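Pgp2 (Campylobacter jejuni subsp. jejuni, PDB 6XJ6) probably trims cell-wall peptidoglycan as an LD-carboxypeptidase, and binds peptidoglycan through a pocket on its accessory NTF2 domain to direct helical cell shape. Local coordinates at residues F198-E201 / Q202-K205; Y241-L244 / E245-M249. All blocks are in the same frame, centred on the assembly; numbering follows the deposited sequence.

Interaction 1 (F198-E201 / Q202-K205)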
loop_
_atom_site.group_PDB
_atom_site.type_symbol
_atom_site.label_atom_id
_atom_site.label_comp_id
_atom_site.label_asym_id
_atom_site.label_seq_id
_atom_site.Cartn_x
_atom_site.Cartn_y
_atom_site.Cartn_z
ATOM N N PHE A 198 -15.322 -10.086 8.088
ATOM C CA PHE A 198 -14.036 -9.473 7.797
ATOM C C PHE A 198 -14.162 -8.061 7.248
ATOM O O PHE A 198 -13.160 -7.490 6.814
ATOM C CB PHE A 198 -13.236 -10.347 6.830
ATOM C CG PHE A 198 -12.784 -11.639 7.438
ATOM C CD1 PHE A 198 -13.434 -12.821 7.144
ATOM C CD2 PHE A 198 -11.727 -11.662 8.329
ATOM C CE1 PHE A 198 -13.024 -14.005 7.709
ATOM C CE2 PHE A 198 -11.313 -12.845 8.903
ATOM C CZ PHE A 198 -11.965 -14.020 8.596
ATOM N N TYR A 199 -15.358 -7.483 7.272
ATOM C CA TYR A 199 -15.577 -6.113 6.832
ATOM C C TYR A 199 -15.967 -5.258 8.028
ATOM O O TYR A 199 -16.674 -5.719 8.928
ATOM C CB TYR A 199 -16.645 -6.056 5.734
ATOM C CG TYR A 199 -16.174 -6.766 4.484
ATOM C CD1 TYR A 199 -15.555 -6.075 3.455
ATOM C CD2 TYR A 199 -16.322 -8.139 4.352
ATOM C CE1 TYR A 199 -15.097 -6.729 2.324
ATOM C CE2 TYR A 199 -15.867 -8.800 3.231
ATOM C CZ TYR A 199 -15.262 -8.100 2.219
ATOM O OH TYR A 199 -14.803 -8.762 1.106
ATOM N N ASP A 200 -15.460 -4.026 8.050
ATOM C CA ASP A 200 -15.734 -3.112 9.153
ATOM C C ASP A 200 -17.098 -2.478 8.928
ATOM O O ASP A 200 -17.271 -1.652 8.027
ATOM C CB ASP A 200 -14.653 -2.043 9.266
ATOM C CG ASP A 200 -14.901 -1.102 10.428
ATOM O OD1 ASP A 200 -15.838 -0.284 10.338
ATOM O OD2 ASP A 200 -14.192 -1.209 11.449
ATOM N N GLU A 201 -18.063 -2.857 9.761
ATOM C CA GLU A 201 -19.435 -2.411 9.583
ATOM C C GLU A 201 -19.555 -0.895 9.566
ATOM O O GLU A 201 -20.517 -0.365 9.000
ATOM C CB GLU A 201 -20.296 -2.987 10.707
ATOM C CG GLU A 201 -21.781 -2.738 10.546
ATOM C CD GLU A 201 -22.608 -3.511 11.553
ATOM O OE1 GLU A 201 -23.606 -2.953 12.057
ATOM O OE2 GLU A 201 -22.252 -4.673 11.846
ATOM N N GLN A 202 -18.603 -0.185 10.165
ATOM C CA GLN A 202 -18.685 1.265 10.257
ATOM C C GLN A 202 -17.825 1.995 9.235
ATOM O O GLN A 202 -18.215 3.077 8.784
ATOM C CB GLN A 202 -18.278 1.725 11.661
ATOM C CG GLN A 202 -18.746 0.796 12.774
ATOM C CD GLN A 202 -19.060 1.519 14.072
ATOM O OE1 GLN A 202 -18.863 2.730 14.191
ATOM N NE2 GLN A 202 -19.556 0.775 15.054
ATOM N N GLU A 203 -16.687 1.413 8.844
ATOM C CA GLU A 203 -15.669 2.124 8.087
ATOM C C GLU A 203 -15.438 1.595 6.676
ATOM O O GLU A 203 -14.780 2.280 5.886
ATOM C CB GLU A 203 -14.333 2.085 8.846
ATOM C CG GLU A 203 -13.453 3.291 8.610
ATOM C CD GLU A 203 -12.028 3.064 9.066
ATOM O OE1 GLU A 203 -11.825 2.263 10.004
ATOM O OE2 GLU A 203 -11.111 3.680 8.484
ATOM N N PHE A 204 -15.937 0.408 6.338
ATOM C CA PHE A 204 -15.794 -0.105 4.976
ATOM C C PHE A 204 -16.507 0.830 3.999
ATOM O O PHE A 204 -17.679 1.170 4.189
ATOM C CB PHE A 204 -16.378 -1.521 4.897
ATOM C CG PHE A 204 -16.321 -2.146 3.520
ATOM C CD1 PHE A 204 -15.131 -2.221 2.814
ATOM C CD2 PHE A 204 -17.464 -2.685 2.945
ATOM C CE1 PHE A 204 -15.088 -2.806 1.554
ATOM C CE2 PHE A 204 -17.423 -3.270 1.688
ATOM C CZ PHE A 204 -16.236 -3.327 0.993
ATOM N N LYS A 205 -15.790 1.262 2.959
ATOM C CA LYS A 205 -16.304 2.232 2.002
ATOM C C LYS A 205 -16.077 1.731 0.581
ATOM O O LYS A 205 -15.130 0.982 0.312
ATOM C CB LYS A 205 -15.637 3.594 2.200
ATOM C CG LYS A 205 -16.044 4.282 3.492
ATOM C CD LYS A 205 -15.374 5.627 3.655
ATOM C CE LYS A 205 -15.706 6.258 4.998
ATOM N NZ LYS A 205 -14.842 5.742 6.097
HETATM O O HOH W 1 -19.149 -0.049 5.974
#
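Tyr-199 and Phe-204 meet in an edge-to-face (T-shaped) aromatic pair. The ring planes stand at 61°, and the centroids lie 4.8 Å apart. Tyr-199 CD1 sits above the middle of the Phe-204 ring, 3.8 Å from CZ of Phe-204. The two side chains run alongside each other. Phe-204 CG is anti to the backbone N (chi1 178°), which swings its ring back beside Tyr-199. Phe-215 of helix 212-223 meets both rings edge-to-face. The Tyr-199 hydroxyl bonds to Glu-286 and Trp-183.

The backbone turns back just after Asp-200, through Glu-201 to Glu-203. Asp-200 O accepts a nearly straight bond from Phe-204 N at 3.0 Å and a weak one from Glu-203 N. Its OD1 takes a weak bond from Gln-202 N at 2.8 Å, the contact of an Asx turn. This turn lies in the NTF2-like domain, in the loop between helices 192-196 and 212-223. A water near Asp-200 O and Phe-204 O can donate to either.

Asp-200 OD2 forms a salt bridge with Lys-274. In one of two conformers of Glu-203, its OE1 lies 4.4 Å from Asp-200 OD2 and also pairs with Lys-274, which probably offsets the like charges.

Interaction 2 (Y241-L244 / E245-M249)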
loop_
_atom_site.group_PDB
_atom_site.type_symbol
_atom_site.label_atom_id
_atom_site.label_comp_id
_atom_site.label_asym_id
_atom_site.label_seq_id
_atom_site.Cartn_x
_atom_site.Cartn_y
_atom_site.Cartn_z
ATOM N N TYR A 241 0.918 0.161 6.811
ATOM C CA TYR A 241 0.241 1.293 6.179
ATOM C C TYR A 241 0.223 2.482 7.134
ATOM O O TYR A 241 -0.628 2.540 8.040
ATOM C CB TYR A 241 -1.186 0.915 5.766
ATOM C CG TYR A 241 -1.785 1.903 4.785
ATOM C CD1 TYR A 241 -2.359 3.086 5.225
ATOM C CD2 TYR A 241 -1.734 1.674 3.413
ATOM C CE1 TYR A 241 -2.890 3.990 4.342
ATOM C CE2 TYR A 241 -2.253 2.578 2.523
ATOM C CZ TYR A 241 -2.826 3.740 2.987
ATOM O OH TYR A 241 -3.359 4.669 2.117
ATOM N N PRO A 242 1.141 3.438 6.990
ATOM C CA PRO A 242 1.143 4.596 7.895
ATOM C C PRO A 242 -0.151 5.376 7.785
ATOM O O PRO A 242 -0.701 5.544 6.698
ATOM C CB PRO A 242 2.333 5.429 7.408
ATOM C CG PRO A 242 3.227 4.448 6.697
ATOM C CD PRO A 242 2.290 3.469 6.061
ATOM N N ASN A 243 -0.616 5.878 8.925
ATOM C CA ASN A 243 -1.840 6.663 8.941
ATOM C C ASN A 243 -1.822 7.589 10.148
ATOM O O ASN A 243 -1.047 7.401 11.090
ATOM C CB ASN A 243 -3.068 5.751 8.977
ATOM C CG ASN A 243 -3.157 4.967 10.250
ATOM O OD1 ASN A 243 -3.773 5.408 11.215
ATOM N ND2 ASN A 243 -2.526 3.803 10.269
ATOM N N LEU A 244 -2.696 8.591 10.103
ATOM C CA LEU A 244 -2.832 9.564 11.178
ATOM C C LEU A 244 -4.091 9.342 12.000
ATOM O O LEU A 244 -4.602 10.284 12.614
ATOM C CB LEU A 244 -2.806 10.982 10.612
ATOM C CG LEU A 244 -1.448 11.372 10.034
ATOM C CD1 LEU A 244 -1.474 12.791 9.508
ATOM C CD2 LEU A 244 -0.372 11.226 11.092
ATOM N N GLU A 245 -4.613 8.122 12.007
ATOM C CA GLU A 245 -5.832 7.802 12.734
ATOM C C GLU A 245 -5.572 6.849 13.889
ATOM O O GLU A 245 -6.523 6.295 14.452
ATOM C CB GLU A 245 -6.867 7.200 11.783
ATOM C CG GLU A 245 -7.233 8.102 10.614
ATOM C CD GLU A 245 -8.699 8.475 10.613
ATOM O OE1 GLU A 245 -9.192 8.949 11.659
ATOM O OE2 GLU A 245 -9.361 8.285 9.570
ATOM N N ASN A 246 -4.309 6.641 14.249
ATOM C CA ASN A 246 -3.953 5.738 15.337
ATOM C C ASN A 246 -4.580 4.360 15.126
ATOM O O ASN A 246 -5.170 3.769 16.034
ATOM C CB ASN A 246 -4.361 6.330 16.688
ATOM C CG ASN A 246 -3.849 5.515 17.860
ATOM O OD1 ASN A 246 -2.770 4.926 17.794
ATOM N ND2 ASN A 246 -4.627 5.470 18.938
ATOM N N GLU A 247 -4.465 3.850 13.902
ATOM C CA GLU A 247 -4.946 2.515 13.589
ATOM C C GLU A 247 -3.779 1.667 13.118
ATOM O O GLU A 247 -2.810 2.177 12.559
ATOM C CB GLU A 247 -6.023 2.522 12.494
ATOM C CG GLU A 247 -7.320 3.229 12.872
ATOM C CD GLU A 247 -8.188 2.450 13.852
ATOM O OE1 GLU A 247 -7.914 1.261 14.128
ATOM O OE2 GLU A 247 -9.161 3.042 14.354
ATOM N N THR A 248 -3.883 0.360 13.355
ATOM C CA THR A 248 -2.908 -0.595 12.841
ATOM C C THR A 248 -3.439 -1.047 11.494
ATOM O O THR A 248 -4.397 -1.815 11.421
ATOM C CB THR A 248 -2.749 -1.769 13.794
ATOM O OG1 THR A 248 -2.419 -1.274 15.094
ATOM C CG2 THR A 248 -1.639 -2.698 13.300
ATOM N N MET A 249 -2.838 -0.535 10.431
ATOM C CA MET A 249 -3.335 -0.741 9.081
ATOM C C MET A 249 -2.272 -1.420 8.236
ATOM O O MET A 249 -1.066 -1.250 8.454
ATOM C CB MET A 249 -3.731 0.581 8.435
ATOM C CG MET A 249 -4.917 1.208 9.109
ATOM S SD MET A 249 -5.369 2.797 8.406
ATOM C CE MET A 249 -5.743 2.327 6.739
HETATM O O HOH W 2 -0.330 1.216 10.518
HETATM O O HOH W 3 -1.536 7.049 13.493
#
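Asn-243 OD1 accepts two backbone N-H groups, from Glu-245 N at 2.9 Å and from Glu-247 N at 3.2 Å. Both donors lie in the plane of the side-chain carbonyl and use a lone pair. The bond to Glu-245 N makes an Asx turn. On the same amide, ND2 donates to Glu-247 O at 2.8 Å, along a nearly straight line of 172°. It also donates to Tyr-241 O at 3.2 Å. Both acceptors lie in the amide plane. Four bonds therefore fix the rotation of this group. With chi1 at 66°, CG sits between the backbone N and the carbonyl carbon, and this brings the amide into the loop.

Met-249 packs against this amide. Its SD lies over one face, 3.5 Å from Asn-243 ND2. Its CE touches Tyr-241 CD1 at 3.8 Å, and its SD stands 5.5 Å from the centre of the Tyr-241 ring, an oblique Met-aromatic contact.

The loop closes where Tyr-241 N donates to Met-249 O at 2.9 Å. A water accepts from Met-249 N and can donate to Tyr-241 O. Another water bridges Asn-243 O and Asn-246 N. Asn-246 has left-handed backbone angles, which help the chain turn.

This is the hairpin loop joining antiparallel strands 232-240 and 249-260. Tyr-241 and Met-249 both touch Leu-105 of helix 104-108. Tyr-241 also packs on strand 77-80, and its hydroxyl bonds to Asn-103.

How the interactions relate
Both interactions are partly buried loop turns in the NTF2-like domain. Their centres are 15 Å apart, and their nearest atoms about 5 Å, without touching. Interaction 1 links two helices. Interaction 2 links two strands of the antiparallel sheet and faces the catalytic-domain part of the chain. In 198-205 Tyr-199 and Asp-200 are buried, Glu-201 and Gln-202 exposed. In 241-249 Tyr-241 and Met-249 are buried, Leu-244 to Asn-246 exposed. In 198-205 a carboxylate takes one weak backbone bond; in 241-249 a neutral amide oxygen takes two sound ones. They share neighbours: Lys-274 pairs with acid of interaction 1 and touches Glu-247, while Leu-284 meets side chains of both.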